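Local coordinates for lipoprotein (PDB 3LHN) that is a putative outer-membrane lipoprotein of the NlpE family whose small calycin-like beta-barrel is of uncertain function and may bind lipid, at residues 21-29 / 77-85. Sequence-based numbering, arbitrary orientation.
Sequences DTSQNALDW and FDWDSNGSK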
ATOM      1  N   ASP A  21      -5.463  33.366  -7.893  1.00 12.45           N
ATOM      2  CA  ASP A  21      -6.829  33.037  -8.235  1.00 11.89           C
ATOM      3  C   ASP A  21      -6.915  31.530  -8.300  1.00  9.98           C
ATOM      4  O   ASP A  21      -6.842  30.904  -9.349  1.00 10.16           O
ATOM      5  CB  ASP A  21      -7.178  33.672  -9.569  1.00 12.50           C
ATOM      6  CG  ASP A  21      -8.589  33.454  -9.949  1.00 14.23           C
ATOM      7  OD1 ASP A  21      -9.354  32.856  -9.225  1.00 14.51           O
ATOM      8  OD2 ASP A  21      -8.940  33.902 -11.085  1.00 20.42           O
ATOM      9  N   THR A  22      -7.059  30.944  -7.122  1.00  8.62           N
ATOM     10  CA  THR A  22      -7.009  29.527  -6.922  1.00  7.79           C
ATOM     11  C   THR A  22      -8.193  28.989  -6.118  1.00  6.66           C
ATOM     12  O   THR A  22      -8.854  29.746  -5.394  1.00  7.28           O
ATOM     13  CB  THR A  22      -5.767  29.130  -6.116  1.00  7.34           C
ATOM     14  OG1 THR A  22      -5.861  29.679  -4.801  1.00  7.65           O
ATOM     15  CG2 THR A  22      -4.436  29.646  -6.805  1.00  8.67           C
ATOM     16  N   SER A  23      -8.452  27.692  -6.221  1.00  7.87           N
ATOM     17  CA  SER A  23      -9.477  27.073  -5.422  1.00  8.46           C
ATOM     18  C   SER A  23      -9.204  27.213  -3.922  1.00  7.86           C
ATOM     19  O   SER A  23     -10.144  27.407  -3.128  1.00  7.47           O
ATOM     20  CB  SER A  23      -9.604  25.618  -5.738  1.00  9.83           C
ATOM     21  OG  SER A  23      -9.985  25.469  -7.091  1.00 12.62           O
ATOM     22  N   GLN A  24      -7.932  27.121  -3.514  1.00  6.93           N
ATOM     23  CA  GLN A  24      -7.544  27.289  -2.148  1.00  6.12           C
ATOM     24  C   GLN A  24      -8.028  28.629  -1.568  1.00  6.59           C
ATOM     25  O   GLN A  24      -8.434  28.711  -0.384  1.00  7.34           O
ATOM     26  CB  GLN A  24      -6.021  27.150  -2.081  1.00  7.11           C
ATOM     27  CG  GLN A  24      -5.445  27.229  -0.701  1.00  6.77           C
ATOM     28  CD  GLN A  24      -3.934  27.044  -0.689  1.00  7.65           C
ATOM     29  OE1 GLN A  24      -3.287  27.057  -1.729  1.00  8.72           O
ATOM     30  NE2 GLN A  24      -3.390  26.839   0.512  1.00  8.94           N
ATOM     31  N   ASN A  25      -8.009  29.660  -2.401  1.00  6.19           N
ATOM     32  CA  ASN A  25      -8.422  30.985  -1.977  1.00  6.73           C
ATOM     33  C   ASN A  25      -9.897  31.247  -2.215  1.00  7.76           C
ATOM     34  O   ASN A  25     -10.449  32.149  -1.591  1.00  9.81           O
ATOM     35  CB  ASN A  25      -7.535  32.044  -2.646  1.00  7.03           C
ATOM     36  CG  ASN A  25      -6.108  32.015  -2.122  1.00  8.15           C
ATOM     37  OD1 ASN A  25      -5.836  31.526  -1.017  1.00  8.55           O
ATOM     38  ND2 ASN A  25      -5.156  32.522  -2.958  1.00  8.73           N
ATOM     39  N   ALA A  26     -10.526  30.518  -3.114  1.00  6.49           N
ATOM     40  CA  ALA A  26     -11.908  30.759  -3.508  1.00  6.41           C
ATOM     41  C   ALA A  26     -12.927  30.020  -2.683  1.00  6.74           C
ATOM     42  O   ALA A  26     -14.040  30.521  -2.517  1.00  7.55           O
ATOM     43  CB  ALA A  26     -12.130  30.355  -4.953  1.00  6.37           C
ATOM     44  N   LEU A  27     -12.577  28.839  -2.218  1.00  6.39           N
ATOM     45  CA  LEU A  27     -13.543  27.916  -1.640  1.00  6.73           C
ATOM     46  C   LEU A  27     -13.547  27.946  -0.118  1.00  7.74           C
ATOM     47  O   LEU A  27     -12.512  28.150   0.509  1.00  7.57           O
ATOM     48  CB  LEU A  27     -13.222  26.476  -2.047  1.00  8.15           C
ATOM     49  CG  LEU A  27     -13.272  26.132  -3.539  1.00  9.64           C
ATOM     50  CD1 LEU A  27     -12.870  24.700  -3.864  1.00 11.99           C
ATOM     51  CD2 LEU A  27     -14.676  26.401  -4.068  1.00 12.77           C
ATOM     52  N   ASP A  28     -14.712  27.693   0.461  1.00  7.11           N
ATOM     53  CA  ASP A  28     -14.852  27.485   1.900  1.00  8.18           C
ATOM     54  C   ASP A  28     -14.575  25.973   2.058  1.00  8.69           C
ATOM     55  O   ASP A  28     -15.479  25.142   2.249  1.00  9.78           O
ATOM     56  CB  ASP A  28     -16.218  27.865   2.457  1.00 11.11           C
ATOM     57  CG  ASP A  28     -16.314  27.591   3.959  1.00 17.13           C
ATOM     58  OD1 ASP A  28     -15.256  27.493   4.586  1.00 19.83           O
ATOM     59  OD2 ASP A  28     -17.452  27.493   4.455  1.00 22.43           O
ATOM     60  N   TRP A  29     -13.315  25.610   1.935  1.00  7.05           N
ATOM     61  CA  TRP A  29     -12.896  24.192   1.943  1.00  7.08           C
ATOM     62  C   TRP A  29     -12.680  23.571   3.332  1.00  7.78           C
ATOM     63  O   TRP A  29     -12.803  22.390   3.448  1.00  7.88           O
ATOM     64  CB  TRP A  29     -11.696  23.913   1.011  1.00  7.13           C
ATOM     65  CG  TRP A  29     -10.488  24.788   1.303  1.00  7.94           C
ATOM     66  CD1 TRP A  29     -10.140  25.951   0.679  1.00  7.14           C
ATOM     67  CD2 TRP A  29      -9.525  24.589   2.343  1.00  7.27           C
ATOM     68  NE1 TRP A  29      -9.041  26.502   1.281  1.00  8.01           N
ATOM     69  CE2 TRP A  29      -8.626  25.677   2.284  1.00  8.07           C
ATOM     70  CE3 TRP A  29      -9.343  23.606   3.335  1.00  7.43           C
ATOM     71  CZ2 TRP A  29      -7.549  25.800   3.151  1.00  8.71           C
ATOM     72  CZ3 TRP A  29      -8.285  23.733   4.190  1.00  8.59           C
ATOM     73  CH2 TRP A  29      -7.405  24.839   4.104  1.00  8.21           C
ATOM     74  N   PHE A  77      -1.396  18.245   5.513  1.00  8.59           N
ATOM     75  CA  PHE A  77      -1.457  18.096   4.076  1.00  8.19           C
ATOM     76  C   PHE A  77      -0.856  19.330   3.410  1.00  8.55           C
ATOM     77  O   PHE A  77      -0.689  20.376   4.016  1.00  8.39           O
ATOM     78  CB  PHE A  77      -2.891  17.790   3.582  1.00  8.50           C
ATOM     79  CG  PHE A  77      -3.900  18.908   3.793  1.00  8.47           C
ATOM     80  CD1 PHE A  77      -4.104  19.890   2.833  1.00  9.19           C
ATOM     81  CD2 PHE A  77      -4.685  18.980   4.947  1.00  9.06           C
ATOM     82  CE1 PHE A  77      -5.077  20.861   3.027  1.00  9.83           C
ATOM     83  CE2 PHE A  77      -5.619  19.959   5.090  1.00  9.17           C
ATOM     84  CZ  PHE A  77      -5.804  20.882   4.166  1.00  9.25           C
ATOM     85  N   ASP A  78      -0.561  19.189   2.125  0.50  9.56           N
ATOM     86  CA  ASP A  78       0.025  20.264   1.356  0.50 10.48           C
ATOM     87  C   ASP A  78      -0.712  20.436   0.052  0.50  9.58           C
ATOM     88  O   ASP A  78      -1.245  19.492  -0.518  0.50 10.19           O
ATOM     89  CB  ASP A  78       1.511  20.020   1.122  0.50 11.31           C
ATOM     90  CG  ASP A  78       2.238  19.632   2.416  0.50 12.53           C
ATOM     91  OD1 ASP A  78       1.979  18.546   2.946  0.50 15.07           O
ATOM     92  OD2 ASP A  78       3.081  20.409   2.858  0.50 14.86           O
ATOM     93  N   TRP A  79      -0.711  21.679  -0.409  1.00 10.15           N
ATOM     94  CA  TRP A  79      -1.334  22.048  -1.658  1.00  9.27           C
ATOM     95  C   TRP A  79      -0.324  22.121  -2.776  1.00 10.95           C
ATOM     96  O   TRP A  79       0.850  22.481  -2.555  1.00 13.02           O
ATOM     97  CB  TRP A  79      -1.970  23.434  -1.532  1.00  8.48           C
ATOM     98  CG  TRP A  79      -3.066  23.524  -0.548  1.00  8.19           C
ATOM     99  CD1 TRP A  79      -2.932  23.625   0.792  1.00 10.30           C
ATOM    100  CD2 TRP A  79      -4.447  23.596  -0.844  1.00  8.11           C
ATOM    101  NE1 TRP A  79      -4.136  23.741   1.357  1.00  9.07           N
ATOM    102  CE2 TRP A  79      -5.102  23.689   0.401  1.00  8.44           C
ATOM    103  CE3 TRP A  79      -5.205  23.526  -2.031  1.00  8.94           C
ATOM    104  CZ2 TRP A  79      -6.440  23.733   0.519  1.00  9.70           C
ATOM    105  CZ3 TRP A  79      -6.593  23.609  -1.918  1.00  8.99           C
ATOM    106  CH2 TRP A  79      -7.183  23.705  -0.628  1.00  8.42           C
ATOM    107  N   ASP A  80      -0.770  21.804  -3.982  1.00 10.49           N
ATOM    108  CA  ASP A  80       0.075  22.051  -5.140  1.00 12.17           C
ATOM    109  C   ASP A  80       0.216  23.568  -5.438  1.00 13.66           C
ATOM    110  O   ASP A  80      -0.444  24.415  -4.869  1.00 11.59           O
ATOM    111  CB  ASP A  80      -0.377  21.239  -6.347  1.00 13.40           C
ATOM    112  CG  ASP A  80      -1.735  21.640  -6.905  1.00 12.85           C
ATOM    113  OD1 ASP A  80      -2.432  22.430  -6.312  1.00 11.40           O
ATOM    114  OD2 ASP A  80      -2.115  21.097  -7.987  1.00 17.37           O
ATOM    115  N   SER A  81       1.159  23.900  -6.324  1.00 16.32           N
ATOM    116  CA  SER A  81       1.430  25.301  -6.607  1.00 18.61           C
ATOM    117  C   SER A  81       0.201  25.993  -7.215  1.00 18.10           C
ATOM    118  O   SER A  81       0.024  27.196  -7.050  1.00 20.61           O
ATOM    119  CB  SER A  81       2.652  25.456  -7.529  1.00 20.83           C
ATOM    120  OG  SER A  81       2.542  24.598  -8.656  1.00 22.80           O
ATOM    121  N   ASN A  82      -0.656  25.226  -7.885  1.00 16.18           N
ATOM    122  CA  ASN A  82      -1.884  25.767  -8.455  1.00 15.97           C
ATOM    123  C   ASN A  82      -2.989  25.976  -7.425  1.00 12.69           C
ATOM    124  O   ASN A  82      -4.029  26.531  -7.752  1.00 10.67           O
ATOM    125  CB  ASN A  82      -2.399  24.815  -9.526  1.00 19.25           C
ATOM    126  CG  ASN A  82      -1.606  24.915 -10.811  1.00 22.52           C
ATOM    127  OD1 ASN A  82      -0.925  25.920 -11.047  1.00 25.38           O
ATOM    128  ND2 ASN A  82      -1.712  23.905 -11.653  1.00 25.27           N
ATOM    129  N   GLY A  83      -2.783  25.572  -6.174  1.00 10.11           N
ATOM    130  CA  GLY A  83      -3.817  25.761  -5.131  1.00  9.92           C
ATOM    131  C   GLY A  83      -5.111  25.030  -5.429  1.00  8.65           C
ATOM    132  O   GLY A  83      -6.170  25.502  -5.089  1.00  8.78           O
ATOM    133  N   SER A  84      -4.991  23.826  -5.987  1.00  9.87           N
ATOM    134  CA  SER A  84      -6.104  23.056  -6.424  1.00 10.51           C
ATOM    135  C   SER A  84      -6.172  21.640  -5.857  1.00 10.46           C
ATOM    136  O   SER A  84      -7.274  21.102  -5.640  1.00 10.70           O
ATOM    137  CB  SER A  84      -5.958  22.963  -7.956  1.00 13.55           C
ATOM    138  OG  SER A  84      -6.934  22.164  -8.483  1.00 15.39           O
ATOM    139  N   LYS A  85      -5.017  21.036  -5.661  1.00  9.00           N
ATOM    140  CA  LYS A  85      -4.945  19.649  -5.266  1.00  9.30           C
ATOM    141  C   LYS A  85      -4.178  19.545  -3.980  1.00  9.98           C
ATOM    142  O   LYS A  85      -3.159  20.208  -3.809  1.00 11.69           O
ATOM    143  CB  LYS A  85      -4.282  18.824  -6.342  1.00  9.33           C
ATOM    144  CG  LYS A  85      -5.044  18.782  -7.658  1.00 10.67           C
ATOM    145  CD  LYS A  85      -4.275  18.086  -8.780  1.00 11.40           C
ATOM    146  CE  LYS A  85      -5.086  18.079 -10.056  1.00 12.67           C
ATOM    147  NZ  LYS A  85      -4.343  17.426 -11.185  1.00 14.69           N
TER
HETATM  148  O   HOH W   1      -6.834  26.538  -8.286  1.00 11.96           O
HETATM  149  O   HOH W   2      -9.393  22.668  -7.483  1.00 18.48           O
HETATM  150  O   HOH W   3      -0.864  26.664  -2.851  1.00 24.64           O
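Gln24 lies flat on the indole of Trp79, where helix 23-26 packs on the beta hairpin of strands 69-79 and 85-88, near its turn, in the calycin-like barrel. With CG anti to the backbone N (chi1 -177°) and the chain extended beyond it, Gln24 CG sits 3.6 Å from the centroid of the six-membered ring of Trp79 in a CH-pi contact, and the amide stacks with its plane 11° from the ring's. The Trp79 edge points into the face of Trp29, a T-shaped pair with Trp79 CZ2 3.4 Å from Trp29 CE2; Trp29 CZ3 also meets Phe77 CZ, at the edge of that ring. Losing the indole of Trp79 to an alanine is likely to open a gap between Gln24 and Trp29 and to leave Asn55 OD1 without the NE1 donor. Gly83, whose O accepts from Gln24 N at 2.9 Å, leaves no room for a side chain beside Thr22. The looser margin is water-bridged: Ser23 N to Asn82 O, Ser23 OG to Ser84 OG, Gln24 OE1 to Asp80 O. Asp80 OD1 braces the turn by accepting from Ser84 N and Lys85 N. Trp29 NE1 donates to a lone pair of Gln24 O at 2.8 Å, with that oxygen in the indole plane, which helps fix the ring's rotation.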